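Local coordinates for protein Amy13K (Eubacterium rectale DSM 17629, PDB 6B3P) that binds starch-derived malto-oligosaccharides through two family 26 carbohydrate-binding modules that belong to a surface-anchored alpha-amylase, at residues A[71-76]-A[85-90]; A[139-144]-A[151-156]; A[165-170]-A[176-181]. All blocks are in the same frame, centred on the assembly; numbering follows the deposited sequence.

Followed from the N terminus, the three contacts come in series; none nests in or crosses another. Interaction 1 closes the eight residues between 76 and 85 in the first starch-binding module, joining edge strand 73-75 to strand 82-87. Interaction 2 opens much later, in the second module, and brings 139-144 to 151-156 across a six-residue connection. Interaction 3 follows at once as the hairpin of strands 163-168 and 178-180. The centre of interaction 1 lies about 34 and 36 Å from those of interactions 2 and 3, across the chain's centre. Those two touch, because the F167 ring packs against I141 and V153, so they tie facing sheets around one core.

Interaction 1. Residues A[71-76]-A[85-90]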
loop_
_atom_site.group_PDB
_atom_site.type_symbol
_atom_site.label_atom_id
_atom_site.label_comp_id
_atom_site.label_asym_id
_atom_site.label_seq_id
_atom_site.Cartn_x
_atom_site.Cartn_y
_atom_site.Cartn_z
ATOM N N LYS A 71 6.775 -23.735 8.541
ATOM C CA LYS A 71 6.807 -23.680 9.996
ATOM C C LYS A 71 6.497 -22.268 10.501
ATOM O O LYS A 71 6.838 -21.279 9.852
ATOM C CB LYS A 71 8.178 -24.131 10.497
ATOM C CG LYS A 71 8.192 -24.673 11.910
ATOM C CD LYS A 71 9.595 -24.611 12.484
ATOM C CE LYS A 71 9.670 -25.237 13.864
ATOM N NZ LYS A 71 11.042 -25.134 14.432
ATOM N N ASP A 72 5.849 -22.185 11.659
ATOM C CA ASP A 72 5.491 -20.899 12.259
ATOM C C ASP A 72 6.715 -20.023 12.508
ATOM O O ASP A 72 7.762 -20.522 12.918
ATOM C CB ASP A 72 4.761 -21.104 13.592
ATOM C CG ASP A 72 3.641 -22.118 13.503
ATOM O OD1 ASP A 72 3.788 -23.122 12.773
ATOM O OD2 ASP A 72 2.612 -21.912 14.180
ATOM N N VAL A 73 6.573 -18.721 12.263
ATOM C CA VAL A 73 7.573 -17.744 12.691
ATOM C C VAL A 73 6.901 -16.587 13.430
ATOM O O VAL A 73 5.749 -16.244 13.155
ATOM C CB VAL A 73 8.393 -17.182 11.509
ATOM C CG1 VAL A 73 9.155 -18.303 10.814
ATOM C CG2 VAL A 73 7.503 -16.434 10.521
ATOM N N THR A 74 7.635 -15.991 14.365
ATOM C CA THR A 74 7.110 -14.917 15.201
ATOM C C THR A 74 7.279 -13.549 14.549
ATOM O O THR A 74 8.358 -13.209 14.063
ATOM C CB THR A 74 7.806 -14.894 16.585
ATOM O OG1 THR A 74 7.551 -16.123 17.274
ATOM C CG2 THR A 74 7.307 -13.728 17.437
ATOM N N LEU A 75 6.198 -12.777 14.541
ATOM C CA LEU A 75 6.244 -11.371 14.162
ATOM C C LEU A 75 6.223 -10.527 15.435
ATOM O O LEU A 75 5.183 -10.385 16.078
ATOM C CB LEU A 75 5.066 -11.009 13.254
ATOM C CG LEU A 75 4.808 -11.912 12.046
ATOM C CD1 LEU A 75 3.601 -11.396 11.269
ATOM C CD2 LEU A 75 6.038 -12.018 11.147
ATOM N N SER A 76 7.377 -9.980 15.804
ATOM C CA SER A 76 7.503 -9.225 17.047
ATOM C C SER A 76 6.974 -7.806 16.864
ATOM O O SER A 76 7.741 -6.844 16.815
ATOM C CB SER A 76 8.961 -9.207 17.509
ATOM O OG SER A 76 9.432 -10.523 17.748
ATOM N N TYR A 85 7.878 -7.144 6.270
ATOM C CA TYR A 85 8.704 -8.344 6.295
ATOM C C TYR A 85 8.931 -8.885 4.890
ATOM O O TYR A 85 8.070 -8.762 4.018
ATOM C CB TYR A 85 8.058 -9.431 7.159
ATOM C CG TYR A 85 8.002 -9.115 8.635
ATOM C CD1 TYR A 85 9.075 -9.402 9.468
ATOM C CD2 TYR A 85 6.870 -8.545 9.200
ATOM C CE1 TYR A 85 9.024 -9.119 10.820
ATOM C CE2 TYR A 85 6.809 -8.260 10.548
ATOM C CZ TYR A 85 7.888 -8.549 11.355
ATOM O OH TYR A 85 7.831 -8.266 12.701
ATOM N N TRP A 86 10.101 -9.481 4.685
ATOM C CA TRP A 86 10.392 -10.248 3.479
ATOM C C TRP A 86 10.751 -11.672 3.876
ATOM O O TRP A 86 11.621 -11.874 4.723
ATOM C CB TRP A 86 11.541 -9.622 2.688
ATOM C CG TRP A 86 11.200 -8.314 2.033
ATOM C CD1 TRP A 86 10.815 -8.121 0.739
ATOM C CD2 TRP A 86 11.221 -7.016 2.642
ATOM N NE1 TRP A 86 10.593 -6.786 0.505
ATOM C CE2 TRP A 86 10.834 -6.088 1.656
ATOM C CE3 TRP A 86 11.526 -6.553 3.924
ATOM C CZ2 TRP A 86 10.746 -4.721 1.914
ATOM C CZ3 TRP A 86 11.436 -5.194 4.178
ATOM C CH2 TRP A 86 11.050 -4.295 3.177
ATOM N N PHE A 87 10.080 -12.655 3.283
ATOM C CA PHE A 87 10.413 -14.048 3.549
ATOM C C PHE A 87 10.990 -14.706 2.303
ATOM O O PHE A 87 10.287 -14.948 1.325
ATOM C CB PHE A 87 9.195 -14.827 4.041
ATOM C CG PHE A 87 9.551 -16.122 4.704
ATOM C CD1 PHE A 87 9.875 -17.238 3.947
ATOM C CD2 PHE A 87 9.585 -16.221 6.085
ATOM C CE1 PHE A 87 10.217 -18.432 4.552
ATOM C CE2 PHE A 87 9.924 -17.414 6.699
ATOM C CZ PHE A 87 10.240 -18.520 5.931
ATOM N N ASP A 88 12.287 -14.984 2.369
ATOM C CA ASP A 88 13.030 -15.597 1.278
ATOM C C ASP A 88 14.050 -16.553 1.889
ATOM O O ASP A 88 15.234 -16.233 1.997
ATOM C CB ASP A 88 13.711 -14.521 0.421
ATOM C CG ASP A 88 14.460 -15.096 -0.770
ATOM O OD1 ASP A 88 14.289 -16.295 -1.059
ATOM O OD2 ASP A 88 15.208 -14.341 -1.427
ATOM N N GLY A 89 13.575 -17.723 2.308
ATOM C CA GLY A 89 14.405 -18.677 3.018
ATOM C C GLY A 89 14.329 -18.498 4.521
ATOM O O GLY A 89 14.611 -19.425 5.283
ATOM N N SER A 90 13.945 -17.300 4.946
ATOM C CA SER A 90 13.854 -16.968 6.363
ATOM C C SER A 90 13.230 -15.589 6.521
ATOM O O SER A 90 13.127 -14.836 5.555
ATOM C CB SER A 90 15.235 -17.003 7.022
ATOM O OG SER A 90 16.085 -16.018 6.462
HETATM O O HOH W 1 7.940 -5.856 14.070
#
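A single water links the two segments, held at once by Y85 and S76. It lies 2.8 Å from Y85 OH, and it donates a hydrogen bond of 2.9 Å to the backbone O of S76. The phenol oxygen also comes up beside the backbone of 71-76, with L75 CA 3.8 Å from Y85 OH. No direct hydrogen bond spans the contact, so the polar connection made here runs through this bridge.

The direct contacts between the segments are otherwise mainly apolar. L75 presents one methyl to the Y85 ring: CD2 stands 3.9 Å from the centroid and only 11° off the ring normal, a CH-pi contact placed over the middle of one face. In L75 the first torsion (chi1 -50°) sets CG beside the backbone N and anti to the carbonyl carbon, and from there the CD2 branch reaches the aromatic face. CD2 thus covers the ring face while CB flanks the hydroxyl end of the tyrosine.

In the CBM26 beta-sandwich these are parts of two different strand pairings. Strand 73-75 is an edge strand bonded to 57-62, whereas 82-87 runs between 2-8 and 91-92. The CA atoms of L75 and Y85 are 8.8 Å apart, too far for backbone pairing, and the contact is therefore packing between side chains. L91 meets both L75 and Y85 from the adjoining short strand.

Further along, V73 CG1 approaches the edge of the F87 ring, 4.3 Å from CE2. One face of that ring carries S90 C, brought back by the turn through G89, where D88 N donates to S90 O at 3.3 Å. Beside V73, D72 OD2 is hydrogen-bonded to Y20 OH of the glycan pocket, and D72 itself touches a bound glucose.

Interaction 2. Residues A[139-144]-A[151-156]. With FMT (formic acid), chain T.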
loop_
_atom_site.group_PDB
_atom_site.type_symbol
_atom_site.label_atom_id
_atom_site.label_comp_id
_atom_site.label_asym_id
_atom_site.label_seq_id
_atom_site.Cartn_x
_atom_site.Cartn_y
_atom_site.Cartn_z
ATOM N N GLY A 139 1.362 17.698 -12.056
ATOM C CA GLY A 139 1.306 16.858 -13.240
ATOM C C GLY A 139 -0.078 16.285 -13.471
ATOM O O GLY A 139 -0.776 15.933 -12.522
ATOM N N GLN A 140 -0.474 16.189 -14.736
ATOM C CA GLN A 140 -1.775 15.626 -15.082
ATOM C C GLN A 140 -1.737 14.109 -14.949
ATOM O O GLN A 140 -0.745 13.474 -15.308
ATOM C CB GLN A 140 -2.184 16.026 -16.500
ATOM C CG GLN A 140 -3.555 15.506 -16.904
ATOM C CD GLN A 140 -4.003 16.012 -18.260
ATOM O OE1 GLN A 140 -3.254 16.689 -18.964
ATOM N NE2 GLN A 140 -5.234 15.684 -18.633
ATOM N N ILE A 141 -2.823 13.539 -14.434
ATOM C CA ILE A 141 -2.898 12.103 -14.183
ATOM C C ILE A 141 -4.056 11.460 -14.941
ATOM O O ILE A 141 -5.060 12.110 -15.231
ATOM C CB ILE A 141 -3.045 11.815 -12.677
ATOM C CG1 ILE A 141 -4.309 12.481 -12.117
ATOM C CG2 ILE A 141 -1.800 12.298 -11.939
ATOM C CD1 ILE A 141 -4.586 12.155 -10.659
ATOM N N SER A 142 -3.904 10.177 -15.255
ATOM C CA SER A 142 -4.891 9.452 -16.048
ATOM C C SER A 142 -6.002 8.877 -15.177
ATOM O O SER A 142 -5.884 8.827 -13.953
ATOM C CB SER A 142 -4.212 8.328 -16.830
ATOM O OG SER A 142 -3.064 8.811 -17.509
ATOM N N ALA A 143 -7.080 8.443 -15.822
ATOM C CA ALA A 143 -8.210 7.846 -15.120
ATOM C C ALA A 143 -8.007 6.346 -14.943
ATOM O O ALA A 143 -7.373 5.692 -15.771
ATOM C CB ALA A 143 -9.505 8.117 -15.870
ATOM N N ASN A 144 -8.548 5.810 -13.854
ATOM C CA ASN A 144 -8.515 4.375 -13.602
ATOM C C ASN A 144 -9.532 3.656 -14.483
ATOM O O ASN A 144 -10.736 3.882 -14.365
ATOM C CB ASN A 144 -8.791 4.088 -12.125
ATOM C CG ASN A 144 -8.598 2.629 -11.766
ATOM O OD1 ASN A 144 -9.430 1.782 -12.091
ATOM N ND2 ASN A 144 -7.499 2.328 -11.080
ATOM N N TYR A 151 -9.064 8.435 -10.312
ATOM C CA TYR A 151 -7.817 8.712 -11.016
ATOM C C TYR A 151 -6.652 8.240 -10.159
ATOM O O TYR A 151 -6.751 8.205 -8.933
ATOM C CB TYR A 151 -7.683 10.200 -11.336
ATOM C CG TYR A 151 -8.684 10.697 -12.352
ATOM C CD1 TYR A 151 -10.018 10.879 -12.009
ATOM C CD2 TYR A 151 -8.297 10.990 -13.653
ATOM C CE1 TYR A 151 -10.939 11.333 -12.934
ATOM C CE2 TYR A 151 -9.210 11.447 -14.586
ATOM C CZ TYR A 151 -10.529 11.615 -14.220
ATOM O OH TYR A 151 -11.439 12.069 -15.145
ATOM N N ASP A 152 -5.549 7.884 -10.809
ATOM C CA ASP A 152 -4.405 7.302 -10.118
ATOM C C ASP A 152 -3.139 8.129 -10.292
ATOM O O ASP A 152 -2.916 8.733 -11.341
ATOM C CB ASP A 152 -4.146 5.881 -10.625
ATOM C CG ASP A 152 -5.391 5.022 -10.621
ATOM O OD1 ASP A 152 -6.179 5.113 -9.656
ATOM O OD2 ASP A 152 -5.584 4.256 -11.588
ATOM N N VAL A 153 -2.320 8.151 -9.246
ATOM C CA VAL A 153 -0.966 8.678 -9.335
ATOM C C VAL A 153 -0.044 7.747 -8.556
ATOM O O VAL A 153 -0.421 7.214 -7.509
ATOM C CB VAL A 153 -0.861 10.122 -8.794
ATOM C CG1 VAL A 153 -1.146 10.168 -7.299
ATOM C CG2 VAL A 153 0.511 10.712 -9.106
ATOM N N VAL A 154 1.160 7.550 -9.081
ATOM C CA VAL A 154 2.146 6.672 -8.465
ATOM C C VAL A 154 3.463 7.412 -8.291
ATOM O O VAL A 154 4.036 7.906 -9.264
ATOM C CB VAL A 154 2.387 5.401 -9.311
ATOM C CG1 VAL A 154 3.413 4.488 -8.637
ATOM C CG2 VAL A 154 1.079 4.657 -9.545
ATOM N N TYR A 155 3.929 7.486 -7.048
ATOM C CA TYR A 155 5.224 8.081 -6.744
ATOM C C TYR A 155 6.203 7.025 -6.245
ATOM O O TYR A 155 5.930 6.314 -5.278
ATOM C CB TYR A 155 5.069 9.203 -5.718
ATOM C CG TYR A 155 4.374 10.409 -6.294
ATOM C CD1 TYR A 155 5.009 11.211 -7.231
ATOM C CD2 TYR A 155 3.080 10.740 -5.917
ATOM C CE1 TYR A 155 4.380 12.310 -7.774
ATOM C CE2 TYR A 155 2.442 11.838 -6.452
ATOM C CZ TYR A 155 3.094 12.619 -7.380
ATOM O OH TYR A 155 2.456 13.715 -7.914
ATOM N N THR A 156 7.341 6.935 -6.928
ATOM C CA THR A 156 8.372 5.953 -6.622
ATOM C C THR A 156 9.608 6.636 -6.063
ATOM O O THR A 156 10.094 7.597 -6.651
ATOM C CB THR A 156 8.768 5.154 -7.877
ATOM O OG1 THR A 156 7.606 4.535 -8.440
ATOM C CG2 THR A 156 9.801 4.086 -7.539
HETATM C C FMT T . 2.240 8.443 -12.459
HETATM O O1 FMT T . 1.285 7.714 -12.197
HETATM O O2 FMT T . 2.681 9.249 -11.643
#
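In I141 the first torsion (chi1 59°) puts CG1 between the backbone N and the carbonyl carbon, and the extended chain beyond carries CD1 to CB of Y151 at 3.7 Å. The other branch, CG2, lies 3.9 Å from V153 CB, so the two branches diverge past the D152 carbonyl, towards Y151 and V153; CB of I141 is 3.4 Å from D152 O. N144 takes a different course: CG is anti to the backbone N (chi1 -173°), which directs its amide to the carboxylate of D152.

There ND2 donates to the syn lone pair of D152 OD2 at 2.8 Å, with the acceptor tilted out of the amide plane, and a weak bond from ND2 reaches D152 OD1 at 3.4 Å. The two flat groups stand almost perpendicular, 87° apart. Both have second partners: D152 OD1 is hydrogen-bonded to H106 ND1, and N144 OD1 to H147 ND1. The carboxylate is thus held from two directions, which should limit its rotation.

Between these side chains D152 N donates to S142 O at 3.3 Å. A143 and Y151 form a single backbone bridge, and A143 CB sits over one face of the tyrosine ring, 4.0 Å from its centroid, as a CH-pi contact. Farther down the strand, V154 N gives a 3.1 Å hydrogen bond to O1 of a formic acid probably derived from the crystallisation liquor; A130 N binds the same molecule.

Strand 139-141 pairs with 116-121 and strand 150-157 with 101-108, in separate sheets. The chain passes from one to the other through 142-149, whose first residues, 142-144, lie along the start of the second strand. I141 and V153, in contact with each other, both pack on F167 of strand 163-168: the facing-sheet packing of a beta-sandwich, here that of the second CBM26 module.

Interaction 3. Residues A[165-170]-A[176-181]; sequences CIFNNN and DNIDVS. With GLC (alpha-D-glucopyranose), chain D.
N177 and I166, part of the glycan pocket with Y119, W121, W136 and Q174, the starch-binding site of this CBM26 module, meet a bound glucose. CG of N177 lies anti to the carbonyl carbon (chi1 -71°), which brings the amide to the sugar although CB points away from 165-170. Its OD1 accepts from GLC O2 at 3.1 Å, and ND2 donates to GLC O3 in a nearly straight bond (171°). I166 CD1 lies alongside, 3.5 Å from N177 OD1; Y119 OH is hydrogen-bonded to the same sugar. With an alanine at N177, O2 and O3 of the glucose would probably lose both amide bonds, and I166 CD1 the neighbour at its side.

Behind this shell, C165 and I178 form an antiparallel hydrogen-bonded pair of a beta hairpin, C165 N to I178 O and I178 N to C165 O both 3.0 Å. This pairing probably helps to hold N177, directly before I178, beside I166. C165 SG rests 4.1 Å from I178 CB, and I178 CD1 meets the F167 ring edge, 3.6 Å from CD2.

Strand 163-168 lies between 116-121 and the outermost 178-180. Across the sandwich F167 stacks on Y107, while I178 and V180 pack on strand 188-192.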
loop_
_atom_site.group_PDB
_atom_site.type_symbol
_atom_site.label_atom_id
_atom_site.label_comp_id
_atom_site.label_asym_id
_atom_site.label_seq_id
_atom_site.Cartn_x
_atom_site.Cartn_y
_atom_site.Cartn_z
ATOM N N CYS A 165 0.730 15.707 -0.998
ATOM C CA CYS A 165 0.234 15.993 -2.335
ATOM C C CYS A 165 -1.182 16.562 -2.314
ATOM O O CYS A 165 -1.869 16.526 -1.294
ATOM C CB CYS A 165 0.275 14.735 -3.206
ATOM S SG CYS A 165 -0.898 13.453 -2.721
ATOM N N ILE A 166 -1.595 17.099 -3.458
ATOM C CA ILE A 166 -2.913 17.699 -3.622
ATOM C C ILE A 166 -3.478 17.317 -4.982
ATOM O O ILE A 166 -2.785 17.421 -5.993
ATOM C CB ILE A 166 -2.854 19.242 -3.512
ATOM C CG1 ILE A 166 -2.418 19.672 -2.112
ATOM C CG2 ILE A 166 -4.210 19.869 -3.849
ATOM C CD1 ILE A 166 -1.991 21.121 -2.040
ATOM N N PHE A 167 -4.732 16.875 -5.007
ATOM C CA PHE A 167 -5.428 16.632 -6.265
ATOM C C PHE A 167 -6.229 17.878 -6.628
ATOM O O PHE A 167 -6.798 18.522 -5.751
ATOM C CB PHE A 167 -6.339 15.407 -6.164
ATOM C CG PHE A 167 -5.594 14.105 -6.037
ATOM C CD1 PHE A 167 -5.125 13.448 -7.165
ATOM C CD2 PHE A 167 -5.365 13.537 -4.794
ATOM C CE1 PHE A 167 -4.441 12.250 -7.055
ATOM C CE2 PHE A 167 -4.679 12.340 -4.679
ATOM C CZ PHE A 167 -4.218 11.696 -5.810
ATOM N N ASN A 168 -6.266 18.220 -7.914
ATOM C CA ASN A 168 -6.952 19.431 -8.362
ATOM C C ASN A 168 -7.289 19.384 -9.849
ATOM O O ASN A 168 -6.873 18.466 -10.557
ATOM C CB ASN A 168 -6.095 20.667 -8.068
ATOM C CG ASN A 168 -4.842 20.727 -8.922
ATOM O OD1 ASN A 168 -4.882 21.155 -10.075
ATOM N ND2 ASN A 168 -3.719 20.308 -8.353
ATOM N N ASN A 169 -8.043 20.380 -10.313
ATOM C CA ASN A 169 -8.421 20.479 -11.723
ATOM C C ASN A 169 -7.837 21.712 -12.408
ATOM O O ASN A 169 -8.191 22.017 -13.546
ATOM C CB ASN A 169 -9.949 20.484 -11.867
ATOM C CG ASN A 169 -10.609 21.665 -11.169
ATOM O OD1 ASN A 169 -9.940 22.540 -10.620
ATOM N ND2 ASN A 169 -11.938 21.690 -11.194
ATOM N N ASN A 170 -6.933 22.403 -11.717
ATOM C CA ASN A 170 -6.351 23.641 -12.227
ATOM C C ASN A 170 -7.431 24.654 -12.591
ATOM O O ASN A 170 -7.325 25.350 -13.601
ATOM C CB ASN A 170 -5.473 23.355 -13.448
ATOM C CG ASN A 170 -4.551 24.510 -13.790
ATOM O OD1 ASN A 170 -4.279 25.371 -12.953
ATOM N ND2 ASN A 170 -4.065 24.536 -15.025
ATOM N N ASP A 176 -7.708 19.170 0.326
ATOM C CA ASP A 176 -6.835 19.574 1.419
ATOM C C ASP A 176 -5.449 19.005 1.165
ATOM O O ASP A 176 -5.274 18.138 0.308
ATOM C CB ASP A 176 -7.350 19.068 2.769
ATOM C CG ASP A 176 -8.662 19.703 3.176
ATOM O OD1 ASP A 176 -8.871 20.895 2.872
ATOM O OD2 ASP A 176 -9.482 19.008 3.815
ATOM N N ASN A 177 -4.465 19.483 1.915
ATOM C CA ASN A 177 -3.165 18.836 1.933
ATOM C C ASN A 177 -3.305 17.383 2.355
ATOM O O ASN A 177 -3.863 17.096 3.413
ATOM C CB ASN A 177 -2.216 19.539 2.890
ATOM C CG ASN A 177 -1.776 20.894 2.392
ATOM O OD1 ASN A 177 -2.278 21.406 1.388
ATOM N ND2 ASN A 177 -0.828 21.486 3.104
ATOM N N ILE A 178 -2.797 16.476 1.529
ATOM C CA ILE A 178 -2.780 15.056 1.863
ATOM C C ILE A 178 -1.389 14.678 2.352
ATOM O O ILE A 178 -0.437 14.685 1.578
ATOM C CB ILE A 178 -3.161 14.181 0.654
ATOM C CG1 ILE A 178 -4.536 14.581 0.113
ATOM C CG2 ILE A 178 -3.158 12.703 1.042
ATOM C CD1 ILE A 178 -4.744 14.208 -1.333
ATOM N N ASP A 179 -1.277 14.353 3.635
ATOM C CA ASP A 179 0.002 13.962 4.216
ATOM C C ASP A 179 0.181 12.452 4.110
ATOM O O ASP A 179 -0.464 11.687 4.827
ATOM C CB ASP A 179 0.100 14.412 5.674
ATOM C CG ASP A 179 0.033 15.921 5.824
ATOM O OD1 ASP A 179 0.357 16.639 4.852
ATOM O OD2 ASP A 179 -0.339 16.389 6.919
ATOM N N VAL A 180 1.063 12.037 3.207
ATOM C CA VAL A 180 1.266 10.623 2.915
ATOM C C VAL A 180 2.337 10.018 3.814
ATOM O O VAL A 180 3.508 10.393 3.738
ATOM C CB VAL A 180 1.661 10.411 1.434
ATOM C CG1 VAL A 180 1.900 8.931 1.130
ATOM C CG2 VAL A 180 0.587 10.980 0.515
ATOM N N SER A 181 1.922 9.090 4.670
ATOM C CA SER A 181 2.858 8.277 5.437
ATOM C C SER A 181 3.184 7.006 4.664
ATOM O O SER A 181 2.317 6.157 4.458
ATOM C CB SER A 181 2.283 7.925 6.811
ATOM O OG SER A 181 2.110 9.085 7.607
HETATM C C1 GLC D . 0.553 23.771 -1.423
HETATM C C2 GLC D . 0.036 23.636 -0.018
HETATM C C3 GLC D . 0.910 24.402 0.943
HETATM C C4 GLC D . 2.349 24.007 0.775
HETATM C C5 GLC D . 2.761 24.186 -0.663
HETATM C C6 GLC D . 4.203 23.787 -0.886
HETATM O O2 GLC D . -1.298 24.068 0.038
HETATM O O3 GLC D . 0.522 24.131 2.253
HETATM O O4 GLC D . 3.161 24.742 1.682
HETATM O O5 GLC D . 1.913 23.410 -1.470
HETATM O O6 GLC D . 4.650 24.017 -2.198
#